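Local coordinates for F5/8 type C domain protein (Bacteroides ovatus, PDB 4ZRX) that is a putative alpha-L-fucosidase that probably hydrolyses fucosides in a TIM-barrel-like domain and carries an F5/8 type C domain, a fold often used for carbohydrate binding, at residues Tyr37-Met42 and Pro284-Val289; Gln79-Leu84 and Ala132-Tyr137; Glu153-Ser158 and Asn193-Val198; Phe520-Asp525 and Gln554-Arg559. All blocks are in the same frame, centred on the assembly; numbering follows the deposited sequence.

Contact 1: Tyr37-Met42 and Pro284-Val289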
loop_
_atom_site.group_PDB
_atom_site.type_symbol
_atom_site.label_atom_id
_atom_site.label_comp_id
_atom_site.label_asym_id
_atom_site.label_seq_id
_atom_site.Cartn_x
_atom_site.Cartn_y
_atom_site.Cartn_z
ATOM N N TYR A 37 9.255 3.030 -18.493
ATOM C CA TYR A 37 8.456 4.238 -18.603
ATOM C C TYR A 37 7.021 3.911 -18.782
ATOM O O TYR A 37 6.151 4.464 -18.100
ATOM C CB TYR A 37 8.978 5.066 -19.775
ATOM C CG TYR A 37 8.373 6.409 -19.893
ATOM C CD1 TYR A 37 8.702 7.411 -19.019
ATOM C CD2 TYR A 37 7.481 6.688 -20.869
ATOM C CE1 TYR A 37 8.122 8.689 -19.161
ATOM C CE2 TYR A 37 6.946 7.949 -21.021
ATOM C CZ TYR A 37 7.288 8.922 -20.200
ATOM O OH TYR A 37 6.712 10.147 -20.281
ATOM N N ALA A 38 6.735 2.935 -19.650
ATOM C CA ALA A 38 5.351 2.480 -19.839
ATOM C C ALA A 38 4.764 1.904 -18.537
ATOM O O ALA A 38 3.613 2.141 -18.167
ATOM C CB ALA A 38 5.291 1.433 -20.972
ATOM N N TRP A 39 5.575 1.147 -17.811
ATOM C CA TRP A 39 5.134 0.606 -16.524
ATOM C C TRP A 39 4.713 1.710 -15.573
ATOM O O TRP A 39 3.645 1.639 -14.948
ATOM C CB TRP A 39 6.260 -0.271 -15.959
ATOM C CG TRP A 39 6.019 -0.714 -14.539
ATOM C CD1 TRP A 39 5.340 -1.813 -14.089
ATOM C CD2 TRP A 39 6.505 -0.053 -13.396
ATOM N NE1 TRP A 39 5.345 -1.844 -12.714
ATOM C CE2 TRP A 39 6.021 -0.757 -12.263
ATOM C CE3 TRP A 39 7.222 1.120 -13.211
ATOM C CZ2 TRP A 39 6.318 -0.335 -10.941
ATOM C CZ3 TRP A 39 7.521 1.518 -11.913
ATOM C CH2 TRP A 39 7.045 0.783 -10.811
ATOM N N GLN A 40 5.535 2.747 -15.494
ATOM C CA GLN A 40 5.325 3.878 -14.603
ATOM C C GLN A 40 3.967 4.550 -14.909
ATOM O O GLN A 40 3.242 4.956 -14.021
ATOM C CB GLN A 40 6.448 4.905 -14.791
ATOM C CG GLN A 40 6.513 5.963 -13.733
ATOM C CD GLN A 40 7.272 5.508 -12.529
ATOM O OE1 GLN A 40 8.461 5.341 -12.604
ATOM N NE2 GLN A 40 6.586 5.282 -11.414
ATOM N N GLN A 41 3.642 4.637 -16.183
ATOM C CA GLN A 41 2.397 5.258 -16.628
ATOM C C GLN A 41 1.176 4.547 -16.172
ATOM O O GLN A 41 0.106 5.185 -16.059
ATOM C CB GLN A 41 2.286 5.428 -18.121
ATOM C CG GLN A 41 3.488 5.950 -18.793
ATOM C CD GLN A 41 3.889 7.258 -18.372
ATOM O OE1 GLN A 41 3.083 8.198 -18.391
ATOM N NE2 GLN A 41 5.190 7.409 -17.995
HETATM N N MSE A 42 1.273 3.248 -15.890
HETATM C CA MSE A 42 0.076 2.554 -15.411
HETATM C C MSE A 42 -0.459 3.110 -14.136
HETATM O O MSE A 42 -1.675 3.151 -13.973
HETATM C CB MSE A 42 0.329 1.055 -15.251
HETATM C CG MSE A 42 0.771 0.380 -16.523
HETATM SE SE MSE A 42 0.827 -1.567 -16.288
HETATM C CE MSE A 42 2.308 -1.608 -15.097
ATOM N N PRO A 284 12.755 1.807 -10.316
ATOM C CA PRO A 284 11.703 2.565 -9.688
ATOM C C PRO A 284 10.817 1.755 -8.780
ATOM O O PRO A 284 10.613 0.593 -8.999
ATOM C CB PRO A 284 10.892 3.074 -10.881
ATOM C CG PRO A 284 11.000 1.970 -11.882
ATOM C CD PRO A 284 12.443 1.557 -11.750
ATOM N N SER A 285 10.315 2.442 -7.773
ATOM C CA SER A 285 9.572 1.863 -6.656
ATOM C C SER A 285 8.159 1.423 -6.985
ATOM O O SER A 285 7.430 2.189 -7.612
ATOM C CB SER A 285 9.482 2.945 -5.570
ATOM O OG SER A 285 8.700 2.516 -4.486
ATOM N N GLU A 286 7.784 0.225 -6.514
ATOM C CA GLU A 286 6.450 -0.266 -6.575
ATOM C C GLU A 286 5.985 -0.545 -5.157
ATOM O O GLU A 286 6.629 -1.295 -4.398
ATOM C CB GLU A 286 6.431 -1.545 -7.410
ATOM C CG GLU A 286 5.049 -2.084 -7.758
ATOM C CD GLU A 286 5.178 -3.446 -8.457
ATOM O OE1 GLU A 286 5.632 -4.418 -7.809
ATOM O OE2 GLU A 286 4.878 -3.531 -9.664
ATOM N N VAL A 287 4.849 0.059 -4.803
ATOM C CA VAL A 287 4.216 -0.102 -3.499
ATOM C C VAL A 287 3.172 -1.209 -3.603
ATOM O O VAL A 287 2.231 -1.071 -4.360
ATOM C CB VAL A 287 3.569 1.206 -3.057
ATOM C CG1 VAL A 287 2.604 1.005 -1.825
ATOM C CG2 VAL A 287 4.606 2.232 -2.771
ATOM N N ASP A 288 3.376 -2.322 -2.889
ATOM C CA ASP A 288 2.452 -3.427 -2.897
ATOM C C ASP A 288 1.724 -3.492 -1.557
ATOM O O ASP A 288 2.352 -3.396 -0.497
ATOM C CB ASP A 288 3.090 -4.776 -3.270
ATOM C CG ASP A 288 4.161 -5.261 -2.321
ATOM O OD1 ASP A 288 4.904 -4.459 -1.726
ATOM O OD2 ASP A 288 4.290 -6.521 -2.195
ATOM N N VAL A 289 0.410 -3.647 -1.582
ATOM C CA VAL A 289 -0.342 -3.705 -0.346
ATOM C C VAL A 289 -1.608 -4.427 -0.590
ATOM O O VAL A 289 -2.138 -4.383 -1.711
ATOM C CB VAL A 289 -0.553 -2.263 0.227
ATOM C CG1 VAL A 289 -1.343 -1.404 -0.733
ATOM C CG2 VAL A 289 -1.189 -2.273 1.586
HETATM O O HOH W 1 8.149 4.441 -9.115
#

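Contact 2: Gln79-Leu84 and Ala132-Tyr137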
loop_
_atom_site.group_PDB
_atom_site.type_symbol
_atom_site.label_atom_id
_atom_site.label_comp_id
_atom_site.label_asym_id
_atom_site.label_seq_id
_atom_site.Cartn_x
_atom_site.Cartn_y
_atom_site.Cartn_z
ATOM N N GLN A 79 -15.567 -11.815 -13.860
ATOM C CA GLN A 79 -16.027 -11.016 -12.729
ATOM C C GLN A 79 -14.868 -10.282 -12.092
ATOM O O GLN A 79 -14.961 -9.106 -11.744
ATOM C CB GLN A 79 -16.772 -11.877 -11.729
ATOM C CG GLN A 79 -17.362 -11.118 -10.558
ATOM C CD GLN A 79 -16.602 -11.250 -9.213
ATOM O OE1 GLN A 79 -15.449 -11.677 -9.134
ATOM N NE2 GLN A 79 -17.296 -10.884 -8.145
ATOM N N TRP A 80 -13.731 -10.969 -11.983
ATOM C CA TRP A 80 -12.535 -10.313 -11.485
ATOM C C TRP A 80 -12.141 -9.106 -12.368
ATOM O O TRP A 80 -11.909 -8.010 -11.882
ATOM C CB TRP A 80 -11.312 -11.237 -11.390
ATOM C CG TRP A 80 -11.475 -12.541 -10.722
ATOM C CD1 TRP A 80 -12.543 -12.987 -10.021
ATOM C CD2 TRP A 80 -10.524 -13.591 -10.707
ATOM N NE1 TRP A 80 -12.296 -14.265 -9.554
ATOM C CE2 TRP A 80 -11.075 -14.655 -10.001
ATOM C CE3 TRP A 80 -9.227 -13.737 -11.229
ATOM C CZ2 TRP A 80 -10.411 -15.857 -9.810
ATOM C CZ3 TRP A 80 -8.595 -14.945 -11.041
ATOM C CH2 TRP A 80 -9.186 -15.979 -10.331
ATOM N N VAL A 81 -11.969 -9.360 -13.661
ATOM C CA VAL A 81 -11.409 -8.362 -14.533
ATOM C C VAL A 81 -12.392 -7.242 -14.767
ATOM O O VAL A 81 -11.992 -6.063 -14.812
ATOM C CB VAL A 81 -10.896 -8.950 -15.848
ATOM C CG1 VAL A 81 -10.399 -7.857 -16.743
ATOM C CG2 VAL A 81 -9.775 -9.965 -15.604
ATOM N N ARG A 82 -13.674 -7.549 -14.887
ATOM C CA ARG A 82 -14.678 -6.484 -15.068
ATOM C C ARG A 82 -14.656 -5.533 -13.840
ATOM O O ARG A 82 -14.657 -4.300 -13.960
ATOM C CB ARG A 82 -16.081 -7.056 -15.230
ATOM C CG ARG A 82 -17.196 -5.997 -15.448
ATOM C CD ARG A 82 -18.618 -6.611 -15.620
ATOM N NE ARG A 82 -19.035 -7.443 -14.497
ATOM C CZ ARG A 82 -19.044 -8.785 -14.467
ATOM N NH1 ARG A 82 -18.627 -9.549 -15.483
ATOM N NH2 ARG A 82 -19.453 -9.394 -13.358
ATOM N N THR A 83 -14.641 -6.139 -12.657
ATOM C CA THR A 83 -14.603 -5.392 -11.416
ATOM C C THR A 83 -13.372 -4.472 -11.395
ATOM O O THR A 83 -13.487 -3.272 -11.112
ATOM C CB THR A 83 -14.552 -6.327 -10.252
ATOM O OG1 THR A 83 -15.780 -7.063 -10.192
ATOM C CG2 THR A 83 -14.368 -5.581 -8.928
ATOM N N LEU A 84 -12.225 -5.040 -11.734
ATOM C CA LEU A 84 -10.969 -4.305 -11.635
ATOM C C LEU A 84 -10.812 -3.243 -12.743
ATOM O O LEU A 84 -10.265 -2.164 -12.515
ATOM C CB LEU A 84 -9.800 -5.302 -11.648
ATOM C CG LEU A 84 -9.844 -6.187 -10.364
ATOM C CD1 LEU A 84 -8.843 -7.313 -10.484
ATOM C CD2 LEU A 84 -9.570 -5.368 -9.094
ATOM N N ALA A 132 -8.319 -14.938 -20.852
ATOM C CA ALA A 132 -9.514 -14.744 -21.657
ATOM C C ALA A 132 -10.338 -13.500 -21.227
ATOM O O ALA A 132 -10.776 -12.724 -22.071
ATOM C CB ALA A 132 -10.369 -16.009 -21.635
ATOM N N ALA A 133 -10.459 -13.311 -19.923
ATOM C CA ALA A 133 -11.117 -12.147 -19.353
ATOM C C ALA A 133 -10.306 -10.868 -19.636
ATOM O O ALA A 133 -10.909 -9.870 -20.029
ATOM C CB ALA A 133 -11.400 -12.314 -17.936
ATOM N N CYS A 134 -8.974 -10.935 -19.586
ATOM C CA CYS A 134 -8.185 -9.775 -19.970
ATOM C C CYS A 134 -8.363 -9.437 -21.443
ATOM O O CYS A 134 -8.403 -8.256 -21.803
ATOM C CB CYS A 134 -6.740 -9.931 -19.683
ATOM S SG CYS A 134 -6.349 -9.992 -17.877
ATOM N N ASP A 135 -8.419 -10.469 -22.294
ATOM C CA ASP A 135 -8.722 -10.290 -23.733
ATOM C C ASP A 135 -10.036 -9.550 -23.949
ATOM O O ASP A 135 -10.092 -8.603 -24.755
ATOM C CB ASP A 135 -8.806 -11.617 -24.472
ATOM C CG ASP A 135 -7.455 -12.340 -24.618
ATOM O OD1 ASP A 135 -6.371 -11.755 -24.312
ATOM O OD2 ASP A 135 -7.515 -13.535 -25.063
ATOM N N LYS A 136 -11.066 -9.900 -23.195
ATOM C CA LYS A 136 -12.384 -9.309 -23.351
ATOM C C LYS A 136 -12.407 -7.832 -22.971
ATOM O O LYS A 136 -12.991 -7.012 -23.694
ATOM C CB LYS A 136 -13.433 -10.072 -22.508
ATOM C CG LYS A 136 -14.818 -9.459 -22.484
ATOM C CD LYS A 136 -15.749 -10.370 -21.796
ATOM C CE LYS A 136 -17.060 -9.705 -21.358
ATOM N NZ LYS A 136 -18.093 -10.018 -22.278
ATOM N N TYR A 137 -11.761 -7.507 -21.864
ATOM C CA TYR A 137 -11.773 -6.122 -21.316
ATOM C C TYR A 137 -10.575 -5.281 -21.649
ATOM O O TYR A 137 -10.446 -4.154 -21.128
ATOM C CB TYR A 137 -11.976 -6.190 -19.796
ATOM C CG TYR A 137 -13.347 -6.651 -19.413
ATOM C CD1 TYR A 137 -14.422 -5.764 -19.429
ATOM C CD2 TYR A 137 -13.596 -7.976 -19.047
ATOM C CE1 TYR A 137 -15.700 -6.184 -19.138
ATOM C CE2 TYR A 137 -14.858 -8.394 -18.734
ATOM C CZ TYR A 137 -15.919 -7.471 -18.784
ATOM O OH TYR A 137 -17.164 -7.879 -18.468
#

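Contact 3: Glu153-Ser158 and Asn193-Val198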
loop_
_atom_site.group_PDB
_atom_site.type_symbol
_atom_site.label_atom_id
_atom_site.label_comp_id
_atom_site.label_asym_id
_atom_site.label_seq_id
_atom_site.Cartn_x
_atom_site.Cartn_y
_atom_site.Cartn_z
ATOM N N GLU A 153 10.584 -31.120 -5.694
ATOM C CA GLU A 153 11.644 -31.928 -5.139
ATOM C C GLU A 153 13.000 -31.378 -5.537
ATOM O O GLU A 153 13.946 -31.493 -4.776
ATOM C CB GLU A 153 11.499 -33.355 -5.659
ATOM C CG GLU A 153 12.525 -34.350 -5.167
ATOM C CD GLU A 153 12.285 -35.753 -5.738
ATOM O OE1 GLU A 153 11.363 -35.907 -6.603
ATOM O OE2 GLU A 153 13.014 -36.700 -5.332
ATOM N N CYS A 154 13.093 -30.783 -6.735
ATOM C CA CYS A 154 14.388 -30.355 -7.249
ATOM C C CYS A 154 14.803 -28.988 -6.718
ATOM O O CYS A 154 15.904 -28.549 -7.027
ATOM C CB CYS A 154 14.427 -30.389 -8.781
ATOM S SG CYS A 154 13.348 -29.126 -9.567
ATOM N N TYR A 155 13.933 -28.308 -5.930
ATOM C CA TYR A 155 14.318 -27.023 -5.321
ATOM C C TYR A 155 15.545 -27.196 -4.439
ATOM O O TYR A 155 15.551 -28.033 -3.547
ATOM C CB TYR A 155 13.199 -26.392 -4.475
ATOM C CG TYR A 155 13.553 -24.997 -4.005
ATOM C CD1 TYR A 155 13.450 -23.900 -4.877
ATOM C CD2 TYR A 155 14.003 -24.759 -2.714
ATOM C CE1 TYR A 155 13.754 -22.621 -4.454
ATOM C CE2 TYR A 155 14.332 -23.517 -2.303
ATOM C CZ TYR A 155 14.224 -22.421 -3.173
ATOM O OH TYR A 155 14.580 -21.164 -2.741
ATOM N N GLY A 156 16.584 -26.413 -4.718
ATOM C CA GLY A 156 17.815 -26.464 -3.962
ATOM C C GLY A 156 18.869 -27.364 -4.613
ATOM O O GLY A 156 19.994 -27.362 -4.184
ATOM N N ASP A 157 18.498 -28.135 -5.636
ATOM C CA ASP A 157 19.460 -28.765 -6.583
ATOM C C ASP A 157 19.542 -27.726 -7.696
ATOM O O ASP A 157 18.823 -27.819 -8.693
ATOM C CB ASP A 157 18.887 -30.134 -7.082
ATOM C CG ASP A 157 19.728 -30.818 -8.178
ATOM O OD1 ASP A 157 20.703 -30.200 -8.666
ATOM O OD2 ASP A 157 19.378 -31.983 -8.568
ATOM N N SER A 158 20.423 -26.752 -7.542
ATOM C CA SER A 158 20.270 -25.480 -8.272
ATOM C C SER A 158 20.034 -25.565 -9.790
ATOM O O SER A 158 19.091 -24.950 -10.288
ATOM C CB SER A 158 21.376 -24.482 -7.922
ATOM O OG SER A 158 21.356 -24.163 -6.537
ATOM N N ASN A 193 19.020 -23.205 7.868
ATOM C CA ASN A 193 18.927 -24.619 7.496
ATOM C C ASN A 193 18.022 -24.824 6.297
ATOM O O ASN A 193 17.528 -23.867 5.753
ATOM C CB ASN A 193 18.435 -25.364 8.703
ATOM C CG ASN A 193 19.313 -25.087 9.880
ATOM O OD1 ASN A 193 20.457 -25.515 9.874
ATOM N ND2 ASN A 193 18.843 -24.285 10.838
ATOM N N GLY A 194 17.835 -26.075 5.867
ATOM C CA GLY A 194 17.025 -26.349 4.666
ATOM C C GLY A 194 17.729 -25.954 3.370
ATOM O O GLY A 194 18.949 -25.882 3.311
ATOM N N LYS A 195 16.947 -25.644 2.341
ATOM C CA LYS A 195 17.415 -25.753 0.944
ATOM C C LYS A 195 18.043 -24.470 0.404
ATOM O O LYS A 195 17.522 -23.385 0.665
ATOM C CB LYS A 195 16.261 -26.223 0.064
ATOM C CG LYS A 195 15.585 -27.468 0.631
ATOM C CD LYS A 195 14.602 -28.054 -0.321
ATOM C CE LYS A 195 13.680 -29.047 0.376
ATOM N NZ LYS A 195 12.292 -28.919 -0.157
ATOM N N LYS A 196 19.150 -24.598 -0.338
ATOM C CA LYS A 196 19.918 -23.447 -0.790
ATOM C C LYS A 196 19.962 -23.339 -2.304
ATOM O O LYS A 196 20.844 -23.876 -2.963
ATOM C CB LYS A 196 21.327 -23.501 -0.243
ATOM C CG LYS A 196 21.433 -23.172 1.217
ATOM C CD LYS A 196 22.922 -23.030 1.564
ATOM C CE LYS A 196 23.165 -22.794 3.038
ATOM N NZ LYS A 196 24.539 -23.243 3.425
ATOM N N GLN A 197 19.043 -22.570 -2.859
ATOM C CA GLN A 197 18.937 -22.447 -4.294
ATOM C C GLN A 197 19.772 -21.281 -4.760
ATOM O O GLN A 197 19.662 -20.199 -4.207
ATOM C CB GLN A 197 17.464 -22.210 -4.654
ATOM C CG GLN A 197 17.183 -22.034 -6.123
ATOM C CD GLN A 197 17.526 -23.243 -6.985
ATOM O OE1 GLN A 197 17.419 -24.398 -6.538
ATOM N NE2 GLN A 197 17.924 -22.984 -8.230
ATOM N N VAL A 198 20.564 -21.479 -5.806
ATOM C CA VAL A 198 21.287 -20.384 -6.452
ATOM C C VAL A 198 20.569 -20.195 -7.755
ATOM O O VAL A 198 20.654 -21.029 -8.667
ATOM C CB VAL A 198 22.799 -20.708 -6.656
ATOM C CG1 VAL A 198 23.504 -19.584 -7.365
ATOM C CG2 VAL A 198 23.446 -21.003 -5.287
HETATM O O HOH W 2 17.085 -21.406 -1.017
#

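Contact 4: Phe520-Asp525 and Gln554-Arg559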
loop_
_atom_site.group_PDB
_atom_site.type_symbol
_atom_site.label_atom_id
_atom_site.label_comp_id
_atom_site.label_asym_id
_atom_site.label_seq_id
_atom_site.Cartn_x
_atom_site.Cartn_y
_atom_site.Cartn_z
ATOM N N PHE A 520 -18.681 4.640 39.308
ATOM C CA PHE A 520 -19.424 4.951 38.113
ATOM C C PHE A 520 -20.782 5.474 38.557
ATOM O O PHE A 520 -21.378 4.941 39.522
ATOM C CB PHE A 520 -19.592 3.708 37.290
ATOM C CG PHE A 520 -20.231 3.952 35.971
ATOM C CD1 PHE A 520 -19.477 4.464 34.898
ATOM C CD2 PHE A 520 -21.558 3.643 35.765
ATOM C CE1 PHE A 520 -20.075 4.683 33.670
ATOM C CE2 PHE A 520 -22.178 3.865 34.543
ATOM C CZ PHE A 520 -21.419 4.345 33.458
ATOM N N PHE A 521 -21.233 6.543 37.904
ATOM C CA PHE A 521 -22.461 7.238 38.286
ATOM C C PHE A 521 -23.349 7.447 37.078
ATOM O O PHE A 521 -22.860 7.596 35.939
ATOM C CB PHE A 521 -22.160 8.613 38.885
ATOM C CG PHE A 521 -21.272 8.615 40.088
ATOM C CD1 PHE A 521 -19.893 8.620 39.961
ATOM C CD2 PHE A 521 -21.813 8.685 41.375
ATOM C CE1 PHE A 521 -19.061 8.665 41.076
ATOM C CE2 PHE A 521 -20.985 8.730 42.509
ATOM C CZ PHE A 521 -19.612 8.736 42.361
ATOM N N VAL A 522 -24.661 7.538 37.327
ATOM C CA VAL A 522 -25.605 7.830 36.260
ATOM C C VAL A 522 -26.542 8.983 36.672
ATOM O O VAL A 522 -26.730 9.214 37.846
ATOM C CB VAL A 522 -26.406 6.590 35.843
ATOM C CG1 VAL A 522 -25.487 5.580 35.210
ATOM C CG2 VAL A 522 -27.162 5.940 37.041
ATOM N N SER A 523 -27.076 9.691 35.682
ATOM C CA SER A 523 -28.034 10.774 35.928
ATOM C C SER A 523 -28.959 10.921 34.743
ATOM O O SER A 523 -28.585 10.646 33.577
ATOM C CB SER A 523 -27.279 12.068 36.122
ATOM O OG SER A 523 -28.165 13.133 36.391
HETATM N N MSE A 524 -30.172 11.361 35.026
HETATM C CA MSE A 524 -31.128 11.725 33.968
HETATM C C MSE A 524 -30.987 13.171 33.475
HETATM O O MSE A 524 -31.313 13.482 32.306
HETATM C CB MSE A 524 -32.557 11.439 34.435
HETATM C CG MSE A 524 -32.790 9.960 34.792
HETATM SE SE MSE A 524 -32.588 8.753 33.239
HETATM C CE MSE A 524 -34.070 9.431 32.162
ATOM N N ASP A 525 -30.523 14.052 34.365
ATOM C CA ASP A 525 -30.491 15.489 34.113
ATOM C C ASP A 525 -29.069 16.081 34.166
ATOM O O ASP A 525 -28.879 17.260 33.908
ATOM C CB ASP A 525 -31.460 16.229 35.065
ATOM C CG ASP A 525 -31.097 16.073 36.550
ATOM O OD1 ASP A 525 -30.155 15.335 36.926
ATOM O OD2 ASP A 525 -31.774 16.702 37.370
ATOM N N GLN A 554 -28.265 -4.744 38.054
ATOM C CA GLN A 554 -29.602 -4.305 37.671
ATOM C C GLN A 554 -29.496 -3.513 36.391
ATOM O O GLN A 554 -28.456 -2.900 36.114
ATOM C CB GLN A 554 -30.215 -3.391 38.768
ATOM C CG GLN A 554 -30.241 -4.011 40.156
ATOM C CD GLN A 554 -31.161 -5.213 40.208
ATOM O OE1 GLN A 554 -32.151 -5.288 39.470
ATOM N NE2 GLN A 554 -30.858 -6.144 41.076
ATOM N N LYS A 555 -30.593 -3.497 35.645
ATOM C CA LYS A 555 -30.730 -2.618 34.493
ATOM C C LYS A 555 -30.659 -1.175 34.999
ATOM O O LYS A 555 -31.271 -0.838 35.998
ATOM C CB LYS A 555 -32.037 -2.919 33.780
ATOM C CG LYS A 555 -32.119 -4.399 33.284
ATOM C CD LYS A 555 -33.373 -4.686 32.460
ATOM C CE LYS A 555 -34.625 -4.321 33.214
ATOM N NZ LYS A 555 -35.809 -4.887 32.526
ATOM N N VAL A 556 -29.864 -0.334 34.344
ATOM C CA VAL A 556 -29.565 0.998 34.853
ATOM C C VAL A 556 -30.049 2.042 33.836
ATOM O O VAL A 556 -29.529 2.109 32.717
ATOM C CB VAL A 556 -28.049 1.119 35.070
ATOM C CG1 VAL A 556 -27.603 2.562 35.363
ATOM C CG2 VAL A 556 -27.594 0.194 36.163
ATOM N N GLN A 557 -31.026 2.858 34.214
ATOM C CA GLN A 557 -31.507 3.899 33.320
ATOM C C GLN A 557 -30.543 5.096 33.390
ATOM O O GLN A 557 -30.058 5.466 34.476
ATOM C CB GLN A 557 -32.937 4.291 33.647
ATOM C CG GLN A 557 -33.694 4.831 32.421
ATOM C CD GLN A 557 -35.191 5.007 32.697
ATOM O OE1 GLN A 557 -35.776 4.245 33.458
ATOM N NE2 GLN A 557 -35.808 6.002 32.074
ATOM N N ALA A 558 -30.226 5.669 32.227
ATOM C CA ALA A 558 -29.279 6.766 32.189
ATOM C C ALA A 558 -29.399 7.641 30.932
ATOM O O ALA A 558 -29.772 7.173 29.849
ATOM C CB ALA A 558 -27.847 6.247 32.339
ATOM N N ARG A 559 -29.126 8.922 31.136
ATOM C CA ARG A 559 -28.942 9.902 30.065
ATOM C C ARG A 559 -27.497 10.361 30.079
ATOM O O ARG A 559 -26.890 10.515 29.009
ATOM C CB ARG A 559 -29.889 11.089 30.253
ATOM C CG ARG A 559 -29.640 12.331 29.361
ATOM C CD ARG A 559 -29.813 12.008 27.915
ATOM N NE ARG A 559 -29.335 13.090 27.055
ATOM C CZ ARG A 559 -30.100 13.869 26.295
ATOM N NH1 ARG A 559 -31.427 13.721 26.237
ATOM N NH2 ARG A 559 -29.516 14.801 25.550
#

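Contact 1: Tyr37-Met42 and Pro284-Val289
Trp39 of helix 34-42 lies against Pro284 to Glu286 of strand 279-290, in the TIM-barrel-like domain of the alpha-L-fucosidase family. The indole CG sits anti to the backbone N (chi1 171°), which turns the six-membered ring toward the strand. Its CZ3 meets CG of Pro284 at 3.5 Å. Farther round the rim, CH2 is 3.5 Å from O of Ser285, which lies in the ring plane at the edge. The CB of Glu286 packs on CZ2 at 3.7 Å, and the carboxylate plane is turned 49° from the ring. Glu286 OE2 lies at the ring edge, 3.5 Å from Trp39 NE1. Glu286 OE1 is hydrogen-bonded to Trp183 NE1, while Trp39 NE1 makes a weak hydrogen bond to Glu181. The Glu181 and Glu286 carboxylates lie close together. Gln40 follows, its chain bent at chi2 (84°). Its OE1 lies 3.7 Å from CB of Pro284. Its NE2 donates to a water at 2.9 Å, and that water in turn donates to Ser285 O at 2.8 Å.

Contact 2: Gln79-Leu84 and Ala132-Tyr137
Val81 and Tyr137 carry most of this contact, with Arg82 and Ala133 beside them. The two methyls of Val81 divide the work. CG1 is anti to the backbone N and packs on CB of Tyr137 at 3.8 Å. CG2 reaches CB of Ala133 at 3.7 Å and SG of Cys134 at 4.1 Å. The Tyr137 ring lies over the Arg82 backbone, with CA of Arg82 4.0 Å above the ring centre. On the opposite face sits CG of Lys136, offset toward the rim. The aliphatic part of Arg82 then runs across the phenol end, and its CD comes within 3.4 Å of Tyr137 OH. A bend at chi3 (57°) turns the guanidinium, and the hydroxyl oxygen lies near its plane, at the edge. The planes of guanidinium and ring are 60° apart.

In the next shell, Leu130 and Met139 also touch Val81. The Trp80 side chain meets Leu48 of strand 44-48 and packs edge-to-face with Phe50. The contact joins helix 77-86 and helix 126-137; the axes of their segments 79-84 and 132-137 approach to 8.9 Å, at 38°. Such side-by-side packing is typical of the outer helix layer of a TIM-barrel-like fold.

Contact 3: Glu153-Ser158 and Asn193-Val198
Gln197 lies across Tyr155, its amide plane turned 38° from the ring. Both belong to loops that follow strands 140-145 and 181-184 of the TIM-barrel-like domain, each leading into a helix. CB of Gln197 meets CZ of Tyr155 at 3.6 Å, in an oblique approach. CB of Lys195 packs obliquely on the same ring, 3.9 Å from CD2. CG of Gln197 is anti to the backbone N, and a bend at chi2 (62°) turns the amide toward the backbone of the other loop. OE1 accepts from N of Gly156 at 2.8 Å, in the carbonyl plane. NE2 donates to a lone pair of Ser158 O at 3.1 Å and makes a weak hydrogen bond to Asn162. These bonds hold the amide's rotation. They tie the third residue of a type II turn (Cys154 to Asp157) and the first residue of helix 158-174. Gly156 has the positive phi usual there. Its CA is 4.2 Å from Gln197 CA, with Lys195 CB also beside it. The Tyr155 hydroxyl is hydrogen-bonded to Tyr199 and Asn188, and to a water that donates to Lys195 O and accepts from Gln197 N. Ser158 OG accepts from N of Val198 at 2.9 Å, nearly straight at 163°.

Contact 4: Phe520-Asp525 and Gln554-Arg559
Strand 520-523 and strand 555-558 pass with their axes 6.3 Å apart and 56° between their directions, and one backbone hydrogen bond, from Arg559 N to Ser523 O at 3.0 Å, links the two segments. Between the strands, Val522 points toward Val556 and Ala558. Its CG1 meets CG1 of Val556 at 3.7 Å and CB of Ala558 at 3.8 Å. Its CG2 touches the Val556 methyl as well.

The two strands belong to different sheets of the F5/8 type C domain, a beta-sandwich. Strand 517-523 pairs with strand 560-566, and strand 555-558 pairs with strand 495-503. The chain turns a corner at Arg559, so it passes here from one sheet to the other.

Met524, a selenomethionine, begins by pointing away, but bends at chi2 (-64°) and chi3 bring it back over the other segment. SE lies 4.0 Å from CA of Ala558, and CE meets NE2 of Gln557 at 3.8 Å. The CB of Arg559 touches O of Met524 at 3.5 Å. Beyond it, the guanidinium leads away to a salt bridge with Asp491. Ser523 OG accepts from N of Asp525, an ST turn, and is hydrogen-bonded also to Ser528 and Gly526.

Overall arrangement
Contacts 1, 2 and 3 lie in the fucosidase domain, and contact 4 in the F5/8 type C domain, its centre 57 Å from those of contacts 1 and 2. No two contacts share a helix or strand. Contact 1 is buried, and joins a helix to a barrel strand through an indole and a bridging water. Contact 2 is also buried, but it joins two outer helices by apolar packing and a tyrosine ring laid over an arginine, with no hydrogen bond between its segments. Contact 3 is at the surface and has the most direct hydrogen bonds, three, between two irregular loops. Contact 4 is partly buried. It joins strands of two sheets, with valine packing and a single backbone bond.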